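Local coordinates for protein 2-C-methyl-D-erythritol 2,4-cyclodiphosphate synthase (Thermus thermophilus, PDB 1IV3) that converts 4-diphosphocytidyl-2-C-methyl-D-erythritol 2-phosphate to 2-C-methyl-D-erythritol 2,4-cyclodiphosphate with release of CMP, a step of non-mevalonate isoprenoid synthesis that needs a divalent metal, at residues A[92-97]-A[146-151]; A[75-80]-A[118-123]; A[47-52]-A[81-86]; A[12-17]-A[27-32]; A[23-28]-A[110-115]. The protein carries 3 engineered substitutions. All blocks are in the same frame, centred on the assembly; numbering follows the deposited sequence.

Along the chain contact 4 closes first, joining strands 3-14 and 29-31 at one outer side of the mixed sheet; contact 3 closes before contact 1, which pairs strands 91-99 and 141-150 of the same sheet, about 27 Å from contact 4 between centres. The segments of contacts 1 and 2 alternate. Contacts 2 and 3, centres about 10 Å apart, share helix 73-86, are joined by the Arg121-Glu85 salt bridge, and both touch contact 1. Contact 5 shares helix 109-120 with contact 2 and Ser27 and Pro28 with contact 4. Contacts 1 and 4 build the sheet, 2 and 3 the helical layer, and 5 joins helix to strand, within each subunit of the homotrimer.

Contact 1. Residues A[92-97]-A[146-151]; sequences LQASLV and AVVLLD
Leu92 lies alongside Leu149, both side chains pointing the same way, and their CD2 methyls meet at 4.0 Å. Both CG atoms stand anti to their own backbone N (chi1 179° and -178°), on the same side of the sheet as Gln93. The pairing behind them is antiparallel with a classic beta bulge: Leu149 O accepts from both Leu92 N, at 2.9 Å and in the carbonyl plane, and Gln93 N, at 3.1 Å and tilted from that plane. Gln93 O in turn accepts from Leu149 N. Further on, Ser95 and Val147 form a hydrogen-bonded pair with two straight bonds, Val147 N to Ser95 O at 2.9 Å having an N-H...O angle of 174°. On the other face sit the non-hydrogen-bonded pairs: Ala94 CB meets Val148 CG1 at 4.1 Å, and Leu96 CB meets Ala146 CB at 3.7 Å, while the rest of the Leu96 side chain leads away. Ser95 OG bonds to Ser50 OG and Tyr5 N of the second subunit, which puts the Ser95 face at the trimer interface. The face of Ala94, Leu96, Ala146 and Val148 is covered by helix 39-50, and within the sheet strands 127-132 and 3-14 flank the pair.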
# COMPACT_ATOMS: atom_id res chain seq x y z
N LEU A 92 17.85 -4.40 3.79
CA LEU A 92 18.45 -3.26 3.13
C LEU A 92 17.71 -1.95 3.35
O LEU A 92 18.31 -0.89 3.46
CB LEU A 92 18.54 -3.48 1.60
CG LEU A 92 19.15 -2.28 0.85
CD1 LEU A 92 20.57 -1.97 1.29
CD2 LEU A 92 19.13 -2.54 -0.65
N GLN A 93 16.37 -2.03 3.37
CA GLN A 93 15.62 -0.77 3.42
C GLN A 93 14.23 -0.95 3.98
O GLN A 93 13.66 -2.04 3.74
CB GLN A 93 15.49 -0.21 1.98
CG GLN A 93 14.93 1.21 1.98
CD GLN A 93 15.25 2.01 0.72
OE1 GLN A 93 15.19 3.25 0.71
NE2 GLN A 93 15.56 1.25 -0.33
N ALA A 94 13.69 0.05 4.68
CA ALA A 94 12.28 -0.00 5.06
C ALA A 94 11.64 1.35 4.73
O ALA A 94 12.22 2.38 5.05
CB ALA A 94 12.09 -0.36 6.54
N SER A 95 10.47 1.32 4.10
CA SER A 95 9.79 2.55 3.71
C SER A 95 8.35 2.42 4.18
O SER A 95 7.70 1.46 3.77
CB SER A 95 9.84 2.74 2.19
OG SER A 95 9.20 3.97 1.86
N LEU A 96 7.89 3.35 5.02
CA LEU A 96 6.52 3.16 5.50
C LEU A 96 5.80 4.49 5.71
O LEU A 96 6.46 5.51 5.87
CB LEU A 96 6.50 2.39 6.82
CG LEU A 96 7.08 3.14 8.02
CD1 LEU A 96 6.64 2.50 9.33
CD2 LEU A 96 8.60 3.13 7.96
N VAL A 97 4.47 4.38 5.69
CA VAL A 97 3.63 5.54 5.90
C VAL A 97 2.76 5.31 7.14
O VAL A 97 2.13 4.27 7.27
CB VAL A 97 2.67 5.78 4.72
CG1 VAL A 97 1.85 7.03 4.89
CG2 VAL A 97 3.48 5.85 3.42
N ALA A 146 3.80 -0.63 5.11
CA ALA A 146 5.25 -0.71 5.02
C ALA A 146 5.71 -1.63 3.89
O ALA A 146 5.08 -2.67 3.71
CB ALA A 146 5.87 -1.23 6.32
N VAL A 147 6.80 -1.23 3.22
CA VAL A 147 7.49 -2.13 2.28
C VAL A 147 8.91 -2.32 2.79
O VAL A 147 9.57 -1.35 3.21
CB VAL A 147 7.52 -1.58 0.85
CG1 VAL A 147 8.06 -2.56 -0.16
CG2 VAL A 147 6.10 -1.19 0.41
N VAL A 148 9.40 -3.54 2.77
CA VAL A 148 10.81 -3.74 3.12
C VAL A 148 11.52 -4.37 1.93
O VAL A 148 10.93 -5.08 1.09
CB VAL A 148 11.02 -4.62 4.37
CG1 VAL A 148 10.46 -3.96 5.62
CG2 VAL A 148 10.38 -5.98 4.14
N LEU A 149 12.82 -4.09 1.87
CA LEU A 149 13.63 -4.64 0.78
C LEU A 149 14.81 -5.36 1.41
O LEU A 149 15.42 -4.79 2.33
CB LEU A 149 14.06 -3.50 -0.13
CG LEU A 149 14.88 -3.82 -1.38
CD1 LEU A 149 14.08 -4.67 -2.35
CD2 LEU A 149 15.37 -2.52 -2.01
N LEU A 150 15.11 -6.55 0.93
CA LEU A 150 16.17 -7.35 1.53
C LEU A 150 17.08 -7.96 0.46
O LEU A 150 16.55 -8.40 -0.56
CB LEU A 150 15.57 -8.47 2.37
CG LEU A 150 14.57 -8.06 3.46
CD1 LEU A 150 13.16 -8.36 2.99
CD2 LEU A 150 14.85 -8.76 4.78
N ASP A 151 18.36 -7.98 0.76
CA ASP A 151 19.47 -8.49 -0.02
C ASP A 151 20.07 -7.47 -0.98
O ASP A 151 21.21 -7.04 -0.93
CB ASP A 151 19.01 -9.71 -0.82
CG ASP A 151 18.85 -10.90 0.12
OD1 ASP A 151 18.80 -10.63 1.34
OD2 ASP A 151 18.78 -12.03 -0.40

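Contact 2. Residues A[75-80]-A[118-123]; sequences VFLREA and RLMRLP. Engineered in segment 118-123: Met120 (natural residue Leu).
The backbones stay well apart, Arg78 CA and Leu119 CA being 7.6 Å from each other, where helix 73-86 passes the C-terminal end of helix 109-120. Leu77 reaches across with one methyl: its CD2 touches Leu119 CB at 4.1 Å and the CG of Met120, an engineered residue, at 4.2 Å, its side chain crossing both at about a right angle. The Arg78 chain is extended from CG to NE and brings NH2 to 4.0 Å from Leu119 CA, with Leu119 O over one face of the guanidinium, offset toward its rim. No hydrogen bond spans the contact, and Leu119 O is buried without a partner in the model. The charge of Arg78 is met by Glu74, one turn back, through a salt bridge from NE; this probably eases the approach of Arg118, whose NH1 lies 4.7 Å from Arg78 NH2. Next to this, Leu77 also packs on Thr45 and Leu48 of helix 39-50. Leu77, Leu119 and Met120 thus join helices 73-86 and 109-120 in the helical layer over the sheet of this IspF-family subunit, the Leu77 side chain lying about 8 Å from that of His42, a ligand of the magnesium ion.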
# COMPACT_ATOMS: atom_id res chain seq x y z
N VAL A 75 9.71 -6.54 20.43
CA VAL A 75 10.15 -7.92 20.61
C VAL A 75 9.73 -8.81 19.45
O VAL A 75 10.44 -9.74 19.05
CB VAL A 75 9.56 -8.47 21.92
CG1 VAL A 75 9.68 -9.99 21.98
CG2 VAL A 75 10.25 -7.79 23.10
N PHE A 76 8.56 -8.52 18.90
CA PHE A 76 8.08 -9.24 17.73
C PHE A 76 8.93 -8.87 16.53
O PHE A 76 9.31 -9.74 15.75
CB PHE A 76 6.62 -8.92 17.42
CG PHE A 76 5.73 -9.11 18.63
CD1 PHE A 76 6.07 -10.03 19.61
CD2 PHE A 76 4.57 -8.36 18.76
CE1 PHE A 76 5.26 -10.19 20.73
CE2 PHE A 76 3.76 -8.51 19.88
CZ PHE A 76 4.11 -9.43 20.86
N LEU A 77 9.22 -7.58 16.37
CA LEU A 77 10.00 -7.16 15.22
C LEU A 77 11.37 -7.82 15.23
O LEU A 77 11.86 -8.34 14.22
CB LEU A 77 10.15 -5.63 15.23
CG LEU A 77 11.07 -5.14 14.10
CD1 LEU A 77 10.23 -4.84 12.87
CD2 LEU A 77 11.87 -3.95 14.59
N ARG A 78 12.01 -7.82 16.40
CA ARG A 78 13.32 -8.48 16.52
C ARG A 78 13.24 -9.97 16.27
O ARG A 78 14.15 -10.57 15.70
CB ARG A 78 13.90 -8.20 17.91
CG ARG A 78 14.08 -6.71 18.18
CD ARG A 78 15.08 -6.48 19.30
NE ARG A 78 15.50 -5.07 19.41
CZ ARG A 78 16.72 -4.67 19.03
NH1 ARG A 78 17.56 -5.57 18.53
NH2 ARG A 78 17.08 -3.41 19.13
N GLU A 79 12.17 -10.64 16.70
CA GLU A 79 12.09 -12.07 16.39
C GLU A 79 11.95 -12.29 14.89
O GLU A 79 12.54 -13.19 14.29
CB GLU A 79 10.92 -12.68 17.16
CG GLU A 79 10.65 -14.14 16.96
CD GLU A 79 11.77 -15.08 17.33
OE1 GLU A 79 12.83 -14.68 17.86
OE2 GLU A 79 11.57 -16.30 17.09
N ALA A 80 11.14 -11.43 14.22
CA ALA A 80 11.04 -11.59 12.77
C ALA A 80 12.39 -11.37 12.14
O ALA A 80 12.77 -12.04 11.18
CB ALA A 80 10.00 -10.63 12.18
N ARG A 118 17.83 2.24 14.74
CA ARG A 118 18.50 1.45 15.80
C ARG A 118 17.94 0.04 15.84
O ARG A 118 18.65 -0.95 15.89
CB ARG A 118 18.31 2.09 17.17
CG ARG A 118 19.10 1.43 18.29
CD ARG A 118 19.11 2.33 19.54
NE ARG A 118 17.72 2.35 20.02
CZ ARG A 118 17.29 1.45 20.90
NH1 ARG A 118 18.13 0.54 21.36
NH2 ARG A 118 16.02 1.52 21.27
N LEU A 119 16.61 -0.04 15.79
CA LEU A 119 15.94 -1.34 15.90
C LEU A 119 16.23 -2.24 14.72
O LEU A 119 16.40 -3.45 14.87
CB LEU A 119 14.43 -1.08 16.00
CG LEU A 119 13.89 -0.95 17.43
CD1 LEU A 119 14.68 0.10 18.20
CD2 LEU A 119 12.41 -0.61 17.45
N MET A 120 16.27 -1.68 13.51
CA MET A 120 16.41 -2.49 12.31
C MET A 120 17.85 -2.49 11.83
O MET A 120 18.19 -3.14 10.85
CB MET A 120 15.43 -1.97 11.24
CG MET A 120 14.05 -2.62 11.31
SD MET A 120 12.84 -2.04 10.09
CE MET A 120 12.97 -0.35 10.26
N ARG A 121 18.70 -1.75 12.56
CA ARG A 121 20.11 -1.63 12.25
C ARG A 121 20.30 -1.18 10.81
O ARG A 121 21.08 -1.75 10.04
CB ARG A 121 20.83 -2.97 12.49
CG ARG A 121 20.73 -3.43 13.95
CD ARG A 121 21.75 -4.57 14.13
NE ARG A 121 21.21 -5.81 13.58
CZ ARG A 121 21.30 -6.22 12.32
NH1 ARG A 121 21.92 -5.50 11.39
NH2 ARG A 121 20.76 -7.38 11.95
N LEU A 122 19.56 -0.13 10.44
CA LEU A 122 19.73 0.38 9.09
C LEU A 122 20.20 1.82 9.15
O LEU A 122 19.85 2.54 10.09
CB LEU A 122 18.40 0.32 8.33
CG LEU A 122 17.88 -1.02 7.83
CD1 LEU A 122 16.50 -0.81 7.19
CD2 LEU A 122 18.85 -1.66 6.85
N PRO A 123 20.95 2.28 8.16
CA PRO A 123 21.38 3.69 8.19
C PRO A 123 20.16 4.58 8.02
O PRO A 123 19.16 4.11 7.49
CB PRO A 123 22.29 3.79 6.97
CG PRO A 123 21.85 2.69 6.07
CD PRO A 123 21.44 1.56 6.99

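Contact 3. Residues A[47-52]-A[81-86]; sequences ALLSAY and MRLVEA. Engineered in segment 81-86: Met81 (natural residue Leu).
Met81 O accepts a helical bond of 2.9 Å from Glu85 N, which holds the turn that presents Met81 to Leu48; across to segment 47-52 the contact is wholly one of packing. Val84 is central. Its CG1 settles 3.7 Å from Leu48 O and equally far from Tyr52 CD1, approaching the ring obliquely, and its CB lies 3.9 Å from Tyr52 CE1. With CG1 anti to the carbonyl carbon (chi1 -55°), that methyl points between Leu48 and the tyrosine, touching both. Val84 O sits above one face of the ring, offset toward the rim. One turn earlier Leu48 CD1 touches CG of Met81, an engineered residue, at 3.9 Å, the two side chains slanting past each other. Leu49 CD2 and Leu83 CD1 come together more loosely, at 4.3 Å. Arg2 makes a cation-pi contact with Tyr52 and bonds to Ala51 O, while Ser50 OG bonds to Ser95 OG of the third subunit. The result is a helix-helix interface of apolar side chains, Leu48, Leu49 and Tyr52 against Met81, Leu83 and Val84; the side chain of Leu49 lies about 4 Å from that of Phe61, a predicted substrate-binding residue.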
# COMPACT_ATOMS: atom_id res chain seq x y z
N ALA A 47 5.69 -7.17 7.21
CA ALA A 47 6.40 -7.04 5.94
C ALA A 47 7.63 -7.94 5.90
O ALA A 47 7.91 -8.60 4.89
CB ALA A 47 6.80 -5.59 5.69
N LEU A 48 8.40 -7.97 7.02
CA LEU A 48 9.56 -8.86 7.12
C LEU A 48 9.17 -10.32 7.00
O LEU A 48 9.77 -11.08 6.24
CB LEU A 48 10.26 -8.62 8.47
CG LEU A 48 10.98 -7.28 8.62
CD1 LEU A 48 11.45 -7.08 10.07
CD2 LEU A 48 12.19 -7.16 7.69
N LEU A 49 8.14 -10.71 7.76
CA LEU A 49 7.69 -12.11 7.72
C LEU A 49 7.26 -12.46 6.31
O LEU A 49 7.57 -13.51 5.75
CB LEU A 49 6.53 -12.32 8.69
CG LEU A 49 6.85 -12.15 10.18
CD1 LEU A 49 5.58 -12.36 11.01
CD2 LEU A 49 7.94 -13.12 10.62
N SER A 50 6.49 -11.54 5.73
CA SER A 50 5.96 -11.70 4.38
C SER A 50 7.07 -11.93 3.35
O SER A 50 6.89 -12.72 2.41
CB SER A 50 5.14 -10.45 4.01
OG SER A 50 4.29 -10.78 2.92
N ALA A 51 8.20 -11.25 3.51
CA ALA A 51 9.29 -11.37 2.56
C ALA A 51 9.82 -12.80 2.46
O ALA A 51 10.49 -13.11 1.48
CB ALA A 51 10.44 -10.43 2.90
N TYR A 52 9.54 -13.63 3.47
CA TYR A 52 9.96 -15.03 3.42
C TYR A 52 8.80 -15.98 3.52
O TYR A 52 9.00 -17.19 3.69
CB TYR A 52 10.98 -15.30 4.53
CG TYR A 52 12.37 -14.93 4.08
CD1 TYR A 52 12.77 -13.60 4.15
CD2 TYR A 52 13.24 -15.89 3.57
CE1 TYR A 52 14.03 -13.22 3.73
CE2 TYR A 52 14.51 -15.51 3.16
CZ TYR A 52 14.88 -14.19 3.25
OH TYR A 52 16.13 -13.80 2.84
N MET A 81 13.14 -10.40 12.64
CA MET A 81 14.46 -10.15 12.08
C MET A 81 15.29 -11.43 12.26
O MET A 81 16.03 -11.84 11.37
CB MET A 81 15.15 -8.94 12.72
CG MET A 81 14.56 -7.59 12.33
SD MET A 81 15.14 -6.17 13.29
CE MET A 81 16.85 -6.12 12.75
N ARG A 82 15.14 -12.07 13.43
CA ARG A 82 15.98 -13.26 13.68
C ARG A 82 15.65 -14.37 12.70
O ARG A 82 16.54 -15.02 12.14
CB ARG A 82 15.80 -13.77 15.11
CG ARG A 82 16.72 -14.96 15.45
CD ARG A 82 16.47 -15.44 16.88
NE ARG A 82 15.18 -16.14 16.98
CZ ARG A 82 15.04 -17.37 16.48
NH1 ARG A 82 16.09 -17.95 15.89
NH2 ARG A 82 13.89 -18.02 16.56
N LEU A 83 14.36 -14.59 12.49
CA LEU A 83 13.89 -15.63 11.57
C LEU A 83 14.32 -15.36 10.14
O LEU A 83 14.76 -16.29 9.46
CB LEU A 83 12.36 -15.73 11.63
CG LEU A 83 11.76 -16.14 12.97
CD1 LEU A 83 10.24 -15.96 12.94
CD2 LEU A 83 12.12 -17.58 13.31
N VAL A 84 14.22 -14.13 9.63
CA VAL A 84 14.69 -14.01 8.23
C VAL A 84 16.20 -14.06 8.13
O VAL A 84 16.72 -14.58 7.13
CB VAL A 84 14.10 -12.74 7.62
CG1 VAL A 84 12.58 -12.83 7.80
CG2 VAL A 84 14.66 -11.48 8.26
N GLU A 85 16.92 -13.55 9.14
CA GLU A 85 18.39 -13.55 9.10
C GLU A 85 18.85 -14.99 9.09
O GLU A 85 19.79 -15.40 8.42
CB GLU A 85 19.02 -12.79 10.27
CG GLU A 85 19.00 -11.28 10.08
CD GLU A 85 19.27 -10.47 11.32
OE1 GLU A 85 19.76 -11.03 12.33
OE2 GLU A 85 18.99 -9.25 11.32
N ALA A 86 18.13 -15.82 9.85
CA ALA A 86 18.53 -17.23 9.84
C ALA A 86 18.35 -17.86 8.48
O ALA A 86 18.93 -18.90 8.17
CB ALA A 86 17.71 -17.99 10.88

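Contact 4. Residues A[12-17]-A[27-32]; sequences LEEGRP and SPVGAL
Glu13 and Gly30 form the hydrogen-bonded pair of an antiparallel strand pair at the edge of the mixed sheet, strands 3-14 and 29-31: Glu13 N to Gly30 O is 2.7 Å, in the carbonyl plane, and Gly30 N to Glu13 O is 2.9 Å. A third bond, from Gly15 N to Pro28 O at 3.1 Å, approaches from above the carbonyl plane. The type II turn from Glu13 to Arg16 swings the chain back over Gly30, whose CA lies 3.2 Å from Arg16 O, leaving no room there for a side chain. Glu14 and Val29 share the opposite face, with Glu14 OE1 3.8 Å from Val29 CG1; that oxygen also forms a salt bridge with Arg102, a substrate-binding residue. Arg16, extended from CG to NE, runs obliquely over Leu32, its CB 3.7 Å from Ala31 O. An alanine here keeps that CB but would probably leave Leu32 without the chain that crosses it. Farther out, Ala31 packs on His10, a ligand of the magnesium ion. Two waters bridge Ala31 and Pro17: one accepts from Ala31 N and donates to Pro17 O, and the other donates to both Pro17 O and Ala31 O, at 2.6 Å from the latter.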
# COMPACT_ATOMS: atom_id res chain seq x y z
N LEU A 12 -8.30 4.21 17.65
CA LEU A 12 -7.65 5.09 18.62
C LEU A 12 -8.66 5.51 19.69
O LEU A 12 -9.80 5.86 19.39
CB LEU A 12 -7.07 6.29 17.88
CG LEU A 12 -5.81 6.04 17.06
CD1 LEU A 12 -5.57 7.23 16.14
CD2 LEU A 12 -4.61 5.78 17.96
N GLU A 13 -8.25 5.50 20.96
CA GLU A 13 -9.22 5.99 21.95
C GLU A 13 -8.58 6.99 22.90
O GLU A 13 -7.40 6.94 23.23
CB GLU A 13 -9.84 4.81 22.69
CG GLU A 13 -11.36 4.75 22.57
CD GLU A 13 -11.84 3.48 21.91
OE1 GLU A 13 -11.08 2.48 21.95
OE2 GLU A 13 -12.96 3.48 21.36
N GLU A 14 -9.43 7.92 23.36
CA GLU A 14 -8.99 8.95 24.28
C GLU A 14 -8.38 8.39 25.57
O GLU A 14 -8.90 7.44 26.17
CB GLU A 14 -10.16 9.90 24.59
CG GLU A 14 -9.86 11.30 24.06
CD GLU A 14 -10.79 11.67 22.93
OE1 GLU A 14 -10.39 12.39 22.00
OE2 GLU A 14 -11.96 11.21 22.98
N GLY A 15 -7.27 9.00 25.94
CA GLY A 15 -6.53 8.79 27.16
C GLY A 15 -5.74 7.50 27.22
O GLY A 15 -5.26 7.11 28.28
N ARG A 16 -5.57 6.80 26.11
CA ARG A 16 -4.69 5.63 26.11
C ARG A 16 -3.31 6.04 25.63
O ARG A 16 -3.20 6.96 24.79
CB ARG A 16 -5.27 4.56 25.19
CG ARG A 16 -6.45 3.78 25.72
CD ARG A 16 -6.85 2.69 24.73
NE ARG A 16 -8.29 2.41 24.84
CZ ARG A 16 -8.80 1.75 25.87
NH1 ARG A 16 -7.99 1.34 26.84
NH2 ARG A 16 -10.11 1.51 25.93
N PRO A 17 -2.23 5.43 26.08
CA PRO A 17 -0.89 5.79 25.59
C PRO A 17 -0.75 5.46 24.11
O PRO A 17 -1.27 4.48 23.58
CB PRO A 17 0.05 4.91 26.42
CG PRO A 17 -0.82 3.74 26.78
CD PRO A 17 -2.17 4.34 27.08
N SER A 27 0.21 12.22 23.51
CA SER A 27 -0.98 12.21 22.69
C SER A 27 -2.27 12.18 23.50
O SER A 27 -2.29 11.56 24.56
CB SER A 27 -0.95 10.99 21.77
OG SER A 27 -2.11 10.92 20.94
N PRO A 28 -3.32 12.82 23.00
CA PRO A 28 -4.65 12.74 23.61
C PRO A 28 -5.32 11.40 23.33
O PRO A 28 -6.37 11.13 23.91
CB PRO A 28 -5.43 13.86 22.91
CG PRO A 28 -4.78 13.97 21.57
CD PRO A 28 -3.31 13.69 21.80
N VAL A 29 -4.77 10.58 22.44
CA VAL A 29 -5.41 9.36 21.97
C VAL A 29 -4.38 8.25 21.76
O VAL A 29 -3.23 8.50 21.40
CB VAL A 29 -6.19 9.56 20.66
CG1 VAL A 29 -7.31 10.58 20.84
CG2 VAL A 29 -5.28 9.99 19.52
N GLY A 30 -4.76 7.01 21.98
CA GLY A 30 -3.79 5.92 21.87
C GLY A 30 -4.51 4.67 21.43
O GLY A 30 -5.73 4.61 21.32
N ALA A 31 -3.76 3.61 21.12
CA ALA A 31 -4.55 2.48 20.61
C ALA A 31 -5.28 1.82 21.78
O ALA A 31 -4.81 1.71 22.91
CB ALA A 31 -3.69 1.52 19.82
N LEU A 32 -6.49 1.40 21.44
CA LEU A 32 -7.33 0.55 22.26
C LEU A 32 -7.04 -0.87 21.80
O LEU A 32 -7.30 -1.18 20.63
CB LEU A 32 -8.80 0.92 22.12
CG LEU A 32 -9.81 -0.23 22.19
CD1 LEU A 32 -10.86 0.08 23.24
CD2 LEU A 32 -10.43 -0.50 20.83
O HOH W 1 -0.71 2.83 20.89
O HOH W 2 -2.49 1.88 24.11

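Contact 5. Residues A[23-28]-A[110-115]; sequences LLIPSP and KALVDS
Apolar contact dominates, and Leu23 supplies most of it by setting its two methyls on successive turns of helix 109-120. CD1 meets Ala111 CB at 3.7 Å and Leu112 CD2 at 4.1 Å; Leu23 CD2 lies 3.8 Å from Ser115 CB. The CG of Leu23 stands anti to the carbonyl carbon (chi1 -51°), extending the fork toward the helix. Ile25, two residues along the strand, adds its CD1 at 4.2 Å from the same Leu112 CD2, so that this methyl is touched by both strand residues. Among apolar-to-polar approaches, Leu23 CD1 comes to 3.5 Å from Ala111 O, an oxygen already accepting the helical bond from Ser115 N, and Leu23 CD2 lies 3.6 Å from Ser115 OG, which is hydrogen-bonded to Cys21 O. An alanine in place of Leu23 would probably open a gap beside Ala111 and Ser115 and leave the Leu112 methyl with Ile25 as its remaining mate from the strand. Leu112 also packs on Leu129 and Phe131 of strand 127-132. With no hydrogen bond between the two segments, strand 23-25 is held to the helix here by side-chain fit, supplemented nearby by the Ser115 bond to Cys21.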
# COMPACT_ATOMS: atom_id res chain seq x y z
N LEU A 23 8.36 3.89 20.31
CA LEU A 23 8.38 4.95 21.31
C LEU A 23 7.01 5.36 21.85
O LEU A 23 5.99 5.30 21.14
CB LEU A 23 8.96 6.22 20.68
CG LEU A 23 10.29 6.09 19.95
CD1 LEU A 23 10.70 7.47 19.45
CD2 LEU A 23 11.34 5.45 20.85
N LEU A 24 7.02 5.83 23.09
CA LEU A 24 5.86 6.52 23.65
C LEU A 24 5.67 7.90 23.02
O LEU A 24 6.54 8.75 23.05
CB LEU A 24 6.02 6.65 25.17
CG LEU A 24 4.75 6.48 26.02
CD1 LEU A 24 4.93 7.18 27.37
CD2 LEU A 24 3.50 6.97 25.33
N ILE A 25 4.51 8.16 22.43
CA ILE A 25 4.29 9.49 21.86
C ILE A 25 3.20 10.26 22.61
O ILE A 25 2.04 9.83 22.66
CB ILE A 25 3.89 9.36 20.38
CG1 ILE A 25 4.95 8.60 19.58
CG2 ILE A 25 3.62 10.73 19.78
CD1 ILE A 25 6.29 9.30 19.69
N PRO A 26 3.58 11.42 23.14
CA PRO A 26 2.62 12.24 23.89
C PRO A 26 1.41 12.53 23.01
O PRO A 26 1.60 12.99 21.88
CB PRO A 26 3.41 13.50 24.21
CG PRO A 26 4.84 13.04 24.21
CD PRO A 26 4.90 12.07 23.06
N SER A 27 0.21 12.22 23.51
CA SER A 27 -0.98 12.21 22.69
C SER A 27 -2.27 12.18 23.50
O SER A 27 -2.29 11.56 24.56
CB SER A 27 -0.95 10.99 21.77
OG SER A 27 -2.11 10.92 20.94
N PRO A 28 -3.32 12.82 23.00
CA PRO A 28 -4.65 12.74 23.61
C PRO A 28 -5.32 11.40 23.33
O PRO A 28 -6.37 11.13 23.91
CB PRO A 28 -5.43 13.86 22.91
CG PRO A 28 -4.78 13.97 21.57
CD PRO A 28 -3.31 13.69 21.80
N LYS A 110 12.60 13.04 14.26
CA LYS A 110 13.97 12.57 14.49
C LYS A 110 13.98 11.34 15.40
O LYS A 110 14.64 10.34 15.09
CB LYS A 110 14.82 13.68 15.11
CG LYS A 110 16.27 13.24 15.26
CD LYS A 110 17.15 14.32 15.90
CE LYS A 110 18.35 13.64 16.56
NZ LYS A 110 19.09 12.77 15.61
N ALA A 111 13.25 11.45 16.51
CA ALA A 111 13.23 10.33 17.46
C ALA A 111 12.67 9.07 16.80
O ALA A 111 13.18 7.98 16.99
CB ALA A 111 12.38 10.70 18.67
N LEU A 112 11.58 9.19 16.05
CA LEU A 112 10.96 8.01 15.41
C LEU A 112 11.90 7.34 14.42
O LEU A 112 12.14 6.13 14.41
CB LEU A 112 9.69 8.46 14.70
CG LEU A 112 8.56 8.85 15.66
CD1 LEU A 112 7.43 9.64 14.99
CD2 LEU A 112 8.05 7.56 16.29
N VAL A 113 12.48 8.18 13.55
CA VAL A 113 13.44 7.63 12.59
C VAL A 113 14.66 7.03 13.29
O VAL A 113 15.17 5.97 12.92
CB VAL A 113 13.89 8.69 11.59
CG1 VAL A 113 15.01 8.17 10.70
CG2 VAL A 113 12.66 9.11 10.78
N ASP A 114 15.15 7.70 14.32
CA ASP A 114 16.31 7.16 15.03
C ASP A 114 15.97 5.79 15.62
O ASP A 114 16.78 4.91 15.65
CB ASP A 114 16.70 8.08 16.18
CG ASP A 114 17.47 9.31 15.74
OD1 ASP A 114 17.82 9.42 14.55
OD2 ASP A 114 17.71 10.14 16.65
N SER A 115 14.75 5.66 16.12
CA SER A 115 14.36 4.39 16.77
C SER A 115 14.31 3.31 15.71
O SER A 115 14.84 2.21 15.85
CB SER A 115 13.05 4.60 17.51
OG SER A 115 12.57 3.43 18.12